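PDB 2HJN: DBF2 kinase activator protein MOB1 from Saccharomyces cerevisiae, which acts as activator subunit of the protein kinase DBF2, whose phosphorylation by CDC15 in the mitotic exit network requires it. Local coordinates for residues F100-P103 with Q104-P107; Y135-C138 with L139-C143; Y181-Y185 with C186-N190. All blocks are in the same frame, centred on the assembly; numbering follows the deposited sequence.

Interaction 1 of 3, residues F100-P103 with Q104-P107. With ZN (zinc ion), chain B.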
loop_
_atom_site.group_PDB
_atom_site.type_symbol
_atom_site.label_atom_id
_atom_site.label_comp_id
_atom_site.label_asym_id
_atom_site.label_seq_id
_atom_site.Cartn_x
_atom_site.Cartn_y
_atom_site.Cartn_z
ATOM N N PHE A 100 6.013 -4.613 10.136
ATOM C CA PHE A 100 5.649 -4.377 11.561
ATOM C C PHE A 100 4.935 -5.570 12.221
ATOM O O PHE A 100 4.614 -5.532 13.402
ATOM C CB PHE A 100 4.751 -3.140 11.666
ATOM C CG PHE A 100 5.328 -1.906 10.980
ATOM C CD1 PHE A 100 4.708 -1.364 9.856
ATOM C CD2 PHE A 100 6.510 -1.340 11.425
ATOM C CE1 PHE A 100 5.239 -0.247 9.202
ATOM C CE2 PHE A 100 7.056 -0.217 10.776
ATOM C CZ PHE A 100 6.410 0.331 9.661
ATOM N N CYS A 101 4.701 -6.626 11.447
ATOM C CA CYS A 101 4.048 -7.854 11.942
ATOM C C CYS A 101 4.965 -9.066 11.704
ATOM O O CYS A 101 5.039 -9.628 10.616
ATOM C CB CYS A 101 2.682 -8.026 11.291
ATOM S SG CYS A 101 1.736 -9.427 11.877
ATOM N N SER A 102 5.688 -9.437 12.756
ATOM C CA SER A 102 6.606 -10.589 12.750
ATOM C C SER A 102 6.216 -11.612 13.838
ATOM O O SER A 102 5.379 -11.339 14.677
ATOM C CB SER A 102 8.062 -10.131 13.013
ATOM O OG SER A 102 8.227 -9.761 14.378
ATOM N N PRO A 103 6.824 -12.820 13.806
ATOM C CA PRO A 103 6.522 -13.767 14.859
ATOM C C PRO A 103 6.932 -13.295 16.261
ATOM O O PRO A 103 6.418 -13.852 17.239
ATOM C CB PRO A 103 7.337 -14.987 14.475
ATOM C CG PRO A 103 7.517 -14.901 13.087
ATOM C CD PRO A 103 7.716 -13.422 12.801
ATOM N N GLN A 104 7.823 -12.293 16.360
ATOM C CA GLN A 104 8.152 -11.674 17.685
ATOM C C GLN A 104 7.215 -10.581 18.126
ATOM O O GLN A 104 6.936 -10.465 19.321
ATOM C CB GLN A 104 9.626 -11.226 17.761
ATOM C CG GLN A 104 10.538 -12.374 17.280
ATOM C CD GLN A 104 10.731 -13.464 18.327
ATOM O OE1 GLN A 104 10.324 -14.638 18.148
ATOM N NE2 GLN A 104 11.357 -13.080 19.445
ATOM N N THR A 105 6.683 -9.764 17.204
ATOM C CA THR A 105 5.671 -8.775 17.660
ATOM C C THR A 105 4.327 -9.431 17.925
ATOM O O THR A 105 3.620 -9.052 18.860
ATOM C CB THR A 105 5.444 -7.588 16.646
ATOM O OG1 THR A 105 4.948 -8.117 15.403
ATOM C CG2 THR A 105 6.763 -6.844 16.412
ATOM N N CYS A 106 3.967 -10.393 17.086
ATOM C CA CYS A 106 2.642 -11.015 17.157
ATOM C C CYS A 106 2.759 -12.552 17.150
ATOM O O CYS A 106 2.546 -13.200 16.096
ATOM C CB CYS A 106 1.702 -10.494 16.007
ATOM S SG CYS A 106 1.647 -8.686 15.810
ATOM N N PRO A 107 3.054 -13.152 18.352
ATOM C CA PRO A 107 3.207 -14.596 18.476
ATOM C C PRO A 107 1.936 -15.458 18.305
ATOM O O PRO A 107 2.066 -16.668 18.198
ATOM C CB PRO A 107 3.825 -14.792 19.886
ATOM C CG PRO A 107 3.586 -13.552 20.622
ATOM C CD PRO A 107 3.279 -12.436 19.638
HETATM ZN ZN ZN B . 0.628 -8.422 13.723
#

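Interaction 2 of 3, residues Y135-C138 with L139-C143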
loop_
_atom_site.group_PDB
_atom_site.type_symbol
_atom_site.label_atom_id
_atom_site.label_comp_id
_atom_site.label_asym_id
_atom_site.label_seq_id
_atom_site.Cartn_x
_atom_site.Cartn_y
_atom_site.Cartn_z
ATOM N N TYR A 135 -0.093 -17.208 10.038
ATOM C CA TYR A 135 -1.521 -17.298 9.817
ATOM C C TYR A 135 -1.941 -16.598 8.492
ATOM O O TYR A 135 -2.576 -17.199 7.616
ATOM C CB TYR A 135 -2.283 -16.657 10.995
ATOM C CG TYR A 135 -3.787 -16.836 10.833
ATOM C CD1 TYR A 135 -4.487 -16.049 9.920
ATOM C CD2 TYR A 135 -4.485 -17.826 11.511
ATOM C CE1 TYR A 135 -5.819 -16.189 9.718
ATOM C CE2 TYR A 135 -5.862 -17.978 11.317
ATOM C CZ TYR A 135 -6.507 -17.150 10.396
ATOM O OH TYR A 135 -7.858 -17.238 10.124
ATOM N N VAL A 136 -1.538 -15.336 8.367
ATOM C CA VAL A 136 -1.944 -14.496 7.227
ATOM C C VAL A 136 -1.389 -15.052 5.910
ATOM O O VAL A 136 -2.133 -15.260 4.939
ATOM C CB VAL A 136 -1.581 -12.997 7.468
ATOM C CG1 VAL A 136 -1.955 -12.106 6.209
ATOM C CG2 VAL A 136 -2.333 -12.497 8.678
ATOM N N GLU A 137 -0.112 -15.418 5.938
ATOM C CA GLU A 137 0.513 -16.086 4.821
ATOM C C GLU A 137 -0.243 -17.321 4.355
ATOM O O GLU A 137 -0.561 -17.435 3.170
ATOM C CB GLU A 137 1.995 -16.408 5.154
ATOM C CG GLU A 137 2.772 -17.127 4.052
ATOM C CD GLU A 137 3.163 -16.236 2.884
ATOM O OE1 GLU A 137 3.457 -15.069 3.135
ATOM O OE2 GLU A 137 3.220 -16.706 1.712
ATOM N N CYS A 138 -0.484 -18.276 5.269
ATOM C CA CYS A 138 -1.202 -19.524 4.971
ATOM C C CYS A 138 -2.605 -19.248 4.417
ATOM O O CYS A 138 -3.044 -19.892 3.446
ATOM C CB CYS A 138 -1.335 -20.346 6.270
ATOM S SG CYS A 138 0.233 -21.150 6.839
ATOM N N LEU A 139 -3.339 -18.345 5.081
ATOM C CA LEU A 139 -4.696 -18.017 4.687
ATOM C C LEU A 139 -4.739 -17.419 3.304
ATOM O O LEU A 139 -5.572 -17.842 2.500
ATOM C CB LEU A 139 -5.401 -17.045 5.654
ATOM C CG LEU A 139 -6.808 -16.479 5.414
ATOM C CD1 LEU A 139 -7.387 -15.925 6.726
ATOM C CD2 LEU A 139 -6.843 -15.306 4.502
HETATM N N MSE A 140 -3.912 -16.407 3.047
HETATM C CA MSE A 140 -3.922 -15.709 1.734
HETATM C C MSE A 140 -3.488 -16.642 0.614
HETATM O O MSE A 140 -4.096 -16.630 -0.445
HETATM C CB MSE A 140 -3.014 -14.488 1.751
HETATM C CG MSE A 140 -3.461 -13.423 2.755
HETATM SE SE MSE A 140 -5.252 -12.599 2.388
HETATM C CE MSE A 140 -4.510 -11.148 1.320
ATOM N N ARG A 141 -2.437 -17.441 0.825
ATOM C CA ARG A 141 -2.021 -18.460 -0.175
ATOM C C ARG A 141 -3.136 -19.504 -0.398
ATOM O O ARG A 141 -3.308 -19.979 -1.496
ATOM C CB ARG A 141 -0.715 -19.203 0.223
ATOM C CG ARG A 141 0.640 -18.395 0.138
ATOM C CD ARG A 141 0.883 -17.529 -1.136
ATOM N NE ARG A 141 0.102 -16.272 -1.204
ATOM C CZ ARG A 141 0.332 -15.159 -0.526
ATOM N NH1 ARG A 141 1.310 -15.057 0.363
ATOM N NH2 ARG A 141 -0.459 -14.120 -0.721
ATOM N N TRP A 142 -3.864 -19.860 0.656
ATOM C CA TRP A 142 -5.050 -20.756 0.509
ATOM C C TRP A 142 -6.156 -20.099 -0.372
ATOM O O TRP A 142 -6.784 -20.770 -1.235
ATOM C CB TRP A 142 -5.604 -21.209 1.882
ATOM C CG TRP A 142 -6.869 -22.037 1.757
ATOM C CD1 TRP A 142 -6.974 -23.388 1.574
ATOM C CD2 TRP A 142 -8.189 -21.526 1.787
ATOM N NE1 TRP A 142 -8.309 -23.762 1.520
ATOM C CE2 TRP A 142 -9.077 -22.628 1.631
ATOM C CE3 TRP A 142 -8.723 -20.242 1.985
ATOM C CZ2 TRP A 142 -10.461 -22.469 1.603
ATOM C CZ3 TRP A 142 -10.126 -20.086 1.921
ATOM C CH2 TRP A 142 -10.970 -21.196 1.770
ATOM N N CYS A 143 -6.397 -18.797 -0.169
ATOM C CA CYS A 143 -7.383 -18.099 -1.015
ATOM C C CYS A 143 -6.998 -18.139 -2.502
ATOM O O CYS A 143 -7.861 -18.382 -3.354
ATOM C CB CYS A 143 -7.603 -16.643 -0.552
ATOM S SG CYS A 143 -8.429 -16.500 1.029
#

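Interaction 3 of 3, residues Y181-Y185 with C186-N190. With ZN (zinc ion), chain B.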
loop_
_atom_site.group_PDB
_atom_site.type_symbol
_atom_site.label_atom_id
_atom_site.label_comp_id
_atom_site.label_asym_id
_atom_site.label_seq_id
_atom_site.Cartn_x
_atom_site.Cartn_y
_atom_site.Cartn_z
ATOM N N TYR A 181 -8.713 -8.394 8.510
ATOM C CA TYR A 181 -9.108 -7.011 8.896
ATOM C C TYR A 181 -9.075 -6.851 10.413
ATOM O O TYR A 181 -8.605 -5.811 10.917
ATOM C CB TYR A 181 -10.542 -6.660 8.432
ATOM C CG TYR A 181 -10.678 -6.194 6.999
ATOM C CD1 TYR A 181 -10.112 -4.998 6.567
ATOM C CD2 TYR A 181 -11.423 -6.947 6.086
ATOM C CE1 TYR A 181 -10.282 -4.583 5.236
ATOM C CE2 TYR A 181 -11.590 -6.549 4.798
ATOM C CZ TYR A 181 -11.026 -5.366 4.376
ATOM O OH TYR A 181 -11.257 -5.009 3.096
ATOM N N ALA A 182 -9.544 -7.878 11.128
ATOM C CA ALA A 182 -9.595 -7.782 12.604
ATOM C C ALA A 182 -8.191 -7.612 13.207
ATOM O O ALA A 182 -7.981 -6.801 14.139
ATOM C CB ALA A 182 -10.339 -8.990 13.240
ATOM N N HIS A 183 -7.224 -8.387 12.714
ATOM C CA HIS A 183 -5.839 -8.248 13.224
ATOM C C HIS A 183 -5.246 -6.843 12.931
ATOM O O HIS A 183 -4.532 -6.264 13.774
ATOM C CB HIS A 183 -4.918 -9.360 12.669
ATOM C CG HIS A 183 -3.548 -9.331 13.270
ATOM N ND1 HIS A 183 -3.315 -9.584 14.607
ATOM C CD2 HIS A 183 -2.365 -8.922 12.748
ATOM C CE1 HIS A 183 -2.038 -9.371 14.874
ATOM N NE2 HIS A 183 -1.440 -8.965 13.762
ATOM N N ILE A 184 -5.491 -6.327 11.719
ATOM C CA ILE A 184 -4.964 -5.014 11.311
ATOM C C ILE A 184 -5.460 -3.911 12.233
ATOM O O ILE A 184 -4.677 -3.119 12.740
ATOM C CB ILE A 184 -5.293 -4.628 9.779
ATOM C CG1 ILE A 184 -4.530 -5.498 8.786
ATOM C CG2 ILE A 184 -4.830 -3.190 9.415
ATOM C CD1 ILE A 184 -5.134 -5.476 7.385
ATOM N N TYR A 185 -6.784 -3.863 12.443
ATOM C CA TYR A 185 -7.416 -2.794 13.239
ATOM C C TYR A 185 -6.994 -2.856 14.694
ATOM O O TYR A 185 -6.736 -1.824 15.325
ATOM C CB TYR A 185 -8.953 -2.969 13.173
ATOM C CG TYR A 185 -9.616 -2.177 12.088
ATOM C CD1 TYR A 185 -10.181 -2.820 10.978
ATOM C CD2 TYR A 185 -9.644 -0.768 12.138
ATOM C CE1 TYR A 185 -10.784 -2.084 9.953
ATOM C CE2 TYR A 185 -10.232 -0.025 11.114
ATOM C CZ TYR A 185 -10.802 -0.690 10.020
ATOM O OH TYR A 185 -11.430 0.026 8.998
ATOM N N CYS A 186 -6.973 -4.070 15.267
ATOM C CA CYS A 186 -6.666 -4.254 16.702
ATOM C C CYS A 186 -5.155 -4.229 17.045
ATOM O O CYS A 186 -4.776 -3.907 18.188
ATOM C CB CYS A 186 -7.310 -5.523 17.261
ATOM S SG CYS A 186 -9.112 -5.540 17.129
ATOM N N HIS A 187 -4.298 -4.530 16.085
ATOM C CA HIS A 187 -2.867 -4.556 16.376
ATOM C C HIS A 187 -1.922 -3.707 15.528
ATOM O O HIS A 187 -0.762 -3.487 15.928
ATOM C CB HIS A 187 -2.425 -6.027 16.552
ATOM C CG HIS A 187 -3.203 -6.711 17.646
ATOM N ND1 HIS A 187 -2.947 -6.480 18.974
ATOM C CD2 HIS A 187 -4.320 -7.481 17.612
ATOM C CE1 HIS A 187 -3.809 -7.155 19.714
ATOM N NE2 HIS A 187 -4.672 -7.745 18.908
ATOM N N HIS A 188 -2.406 -3.192 14.385
ATOM C CA HIS A 188 -1.531 -2.361 13.523
ATOM C C HIS A 188 -2.082 -1.006 13.093
ATOM O O HIS A 188 -1.550 -0.397 12.170
ATOM C CB HIS A 188 -1.058 -3.188 12.304
ATOM C CG HIS A 188 -0.284 -4.411 12.707
ATOM N ND1 HIS A 188 0.988 -4.339 13.234
ATOM C CD2 HIS A 188 -0.661 -5.708 12.811
ATOM C CE1 HIS A 188 1.397 -5.551 13.566
ATOM N NE2 HIS A 188 0.419 -6.407 13.312
ATOM N N PHE A 189 -3.148 -0.535 13.728
ATOM C CA PHE A 189 -3.774 0.716 13.218
ATOM C C PHE A 189 -2.847 1.920 13.279
ATOM O O PHE A 189 -2.954 2.780 12.403
ATOM C CB PHE A 189 -5.105 1.029 13.886
ATOM C CG PHE A 189 -5.950 2.111 13.185
ATOM C CD1 PHE A 189 -6.822 1.780 12.123
ATOM C CD2 PHE A 189 -5.946 3.447 13.630
ATOM C CE1 PHE A 189 -7.601 2.777 11.480
ATOM C CE2 PHE A 189 -6.715 4.424 12.969
ATOM C CZ PHE A 189 -7.544 4.095 11.913
ATOM N N ASN A 190 -2.010 2.012 14.311
ATOM C CA ASN A 190 -1.030 3.133 14.420
ATOM C C ASN A 190 -0.117 3.289 13.205
ATOM O O ASN A 190 0.301 4.391 12.865
ATOM C CB ASN A 190 -0.156 3.106 15.706
ATOM C CG ASN A 190 0.332 1.689 16.129
ATOM O OD1 ASN A 190 0.758 1.520 17.284
ATOM N ND2 ASN A 190 0.283 0.684 15.221
HETATM ZN ZN ZN B . 0.628 -8.422 13.723
HETATM O O HOH W 1 -4.331 -0.874 16.540
#

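Interaction 1 of 3, residues F100-P103 with Q104-P107
S102 and C106 close a tight turn: C106 N donates to S102 O at 2.9 Å. The bond joins residues four apart in the chain and lies nearly along the C=O axis. P103, Q104 and T105 between them keep helix-like backbone angles, making a single turn within the loop after helix 75-97.

The side chain of S102 fits inside this turn. A chi1 of 73° sets OG between the backbone N and the carbonyl carbon, facing the amides that follow. There OG accepts from T105 N at 3.2 Å, with a weaker and more bent bond from Q104 N. Together with the S102 O bond this is an ST motif. T105 answers from the other end. Its OG1, with chi1 at 62°, reaches back and accepts a hydrogen bond from S102 N at 3.0 Å, nearly straight. The same hydroxyl donates to F100 O, 3.3 Å from OG1, approaching tilted out of the carbonyl plane. OG1 is thus gripped twice, once as acceptor and once as donor.

C101 and C106 frame this network and supply two zinc ligands. C101 SG sits 2.4 Å from the zinc ion and C106 SG 2.3 Å from it. C101 SG and C106 SG, 4.0 Å apart, share the metal. H183 and H188 complete the site. A132 shares backbone hydrogen bonds with C106, and the ring of F100 meets H30 of the second subunit edge-to-face.

The cysteine pair with four residues between is brought together by the turn. Two thiolates on one zinc ion would carry negative charge, probably balanced largely by the metal. The hydroxyl and amide bonds fix the loop conformation that presents both sulfurs to it.

Interaction 2 of 3, residues Y135-C138 with L139-C143
R141 lies one helical turn beyond E137 and packs back over it. The backbone bond R141 N to E137 O, 3.0 Å, is one of four that tie this part of helix 132-147 together. From there the side chain can be followed outward. R141 CB is 3.4 Å from E137 O. With chi1 at -72°, CG stands anti to the carbonyl carbon. R141 CG lies against E137 O and comes 3.5 Å from E137 OE2. R141 CD is a little further off, 3.8 Å from the same E137 OE2. Bends at chi2 and chi3 then curl the chain so that E137 O lies over one face of the guanidinium group. The tip closes a salt bridge, R141 NH1 to E137 OE2 at 2.9 Å. OE2 lies in the guanidinium plane, but NH1 meets the carboxylate from above, 60° out of its plane. The two flat groups are turned 66° apart.

R141 NE bonds to Q144 OE1, and NH2 to the hydroxyls of Y26 and Y87. E137 OE1 takes the amide of T27, so both charged ends are fixed by further bonds. With an alanine in place of R141, the E137 carboxylate would probably lose its charge partner, and the Y26 and Y87 hydroxyls the NH2 that links them.

The apolar sides of the helix are closed by smaller contacts. Y135 CE1 touches L139 CD1 at 3.4 Å, the two side chains crossing obliquely. V136 CG1 lies 4.0 Å from CG of M140, present as selenomethionine, and the pair point the same way. L139 rests on R176 and L177 of helix 165-187. V136 reaches Y94 of helix 75-97, while M140 touches both helices, wedged between them.

Interaction 3 of 3, residues Y181-Y185 with C186-N190
H183 and H187 have rings nearly parallel, 26° apart, but slid so far that they barely overlap. H187 CB approaches the H183 ring in an off-centre CH-pi contact, 4.2 Å from the ring centroid. H188 turns differently, its plane 65° from that of H183. H183 NE2 lies at the edge of the H188 ring, near its plane. Both rings aim NE2 at the zinc ion, H183 NE2 and H188 NE2 each at 2.1 Å. With H183 CG anti to the backbone N, chi1 -174°, its ring swings toward the metal. Second-shell bonds fix the rotation of each ring: H183 ND1 to I110 O, and H188 ND1 to E191 OE1. H187 NE2 takes the amide of T112.

With C101 and C106, this histidine pair makes the Cys2His2 zinc site of a Mob1/phocein protein, straddling the end of helix 165-187. H188 is the first residue to leave helical angles and the N-cap of helix 189-194. Its amide still bonds I184 O, with H188 N at 2.8 Å, but the next helical bond is replaced by a water. That water donates to Y185 O at 2.9 Å and accepts from F189 N at 3.1 Å.

Across the break, Y185 and F189 lie side by side, rings meeting rim to rim. Y185 CD2 is 3.8 Å from F189 CD1. Both side chains touch L201 of helix 198-214, and Y185 OH bonds N202.

In the fold
Following the chain, helix 75-97 leads into interaction 1, the turn in the loop before strand 115-117. Interaction 2 follows on helix 132-147. Interaction 3 comes last, at the junction of helices 165-187 and 189-194. The three are in series; none nests in or crosses another. The zinc ion joins interactions 1 and 3 directly, fastening the loop at 100-107 to the helix junction at 181-190. Interaction 2 does not touch either. Its nearest atoms are about 6 Å from interaction 1 and about 5 Å from interaction 3. Helix 75-97, which packs against both interactions 2 and 3, links them. Helix 165-187, which carries most of interaction 3, also packs directly on interaction 2.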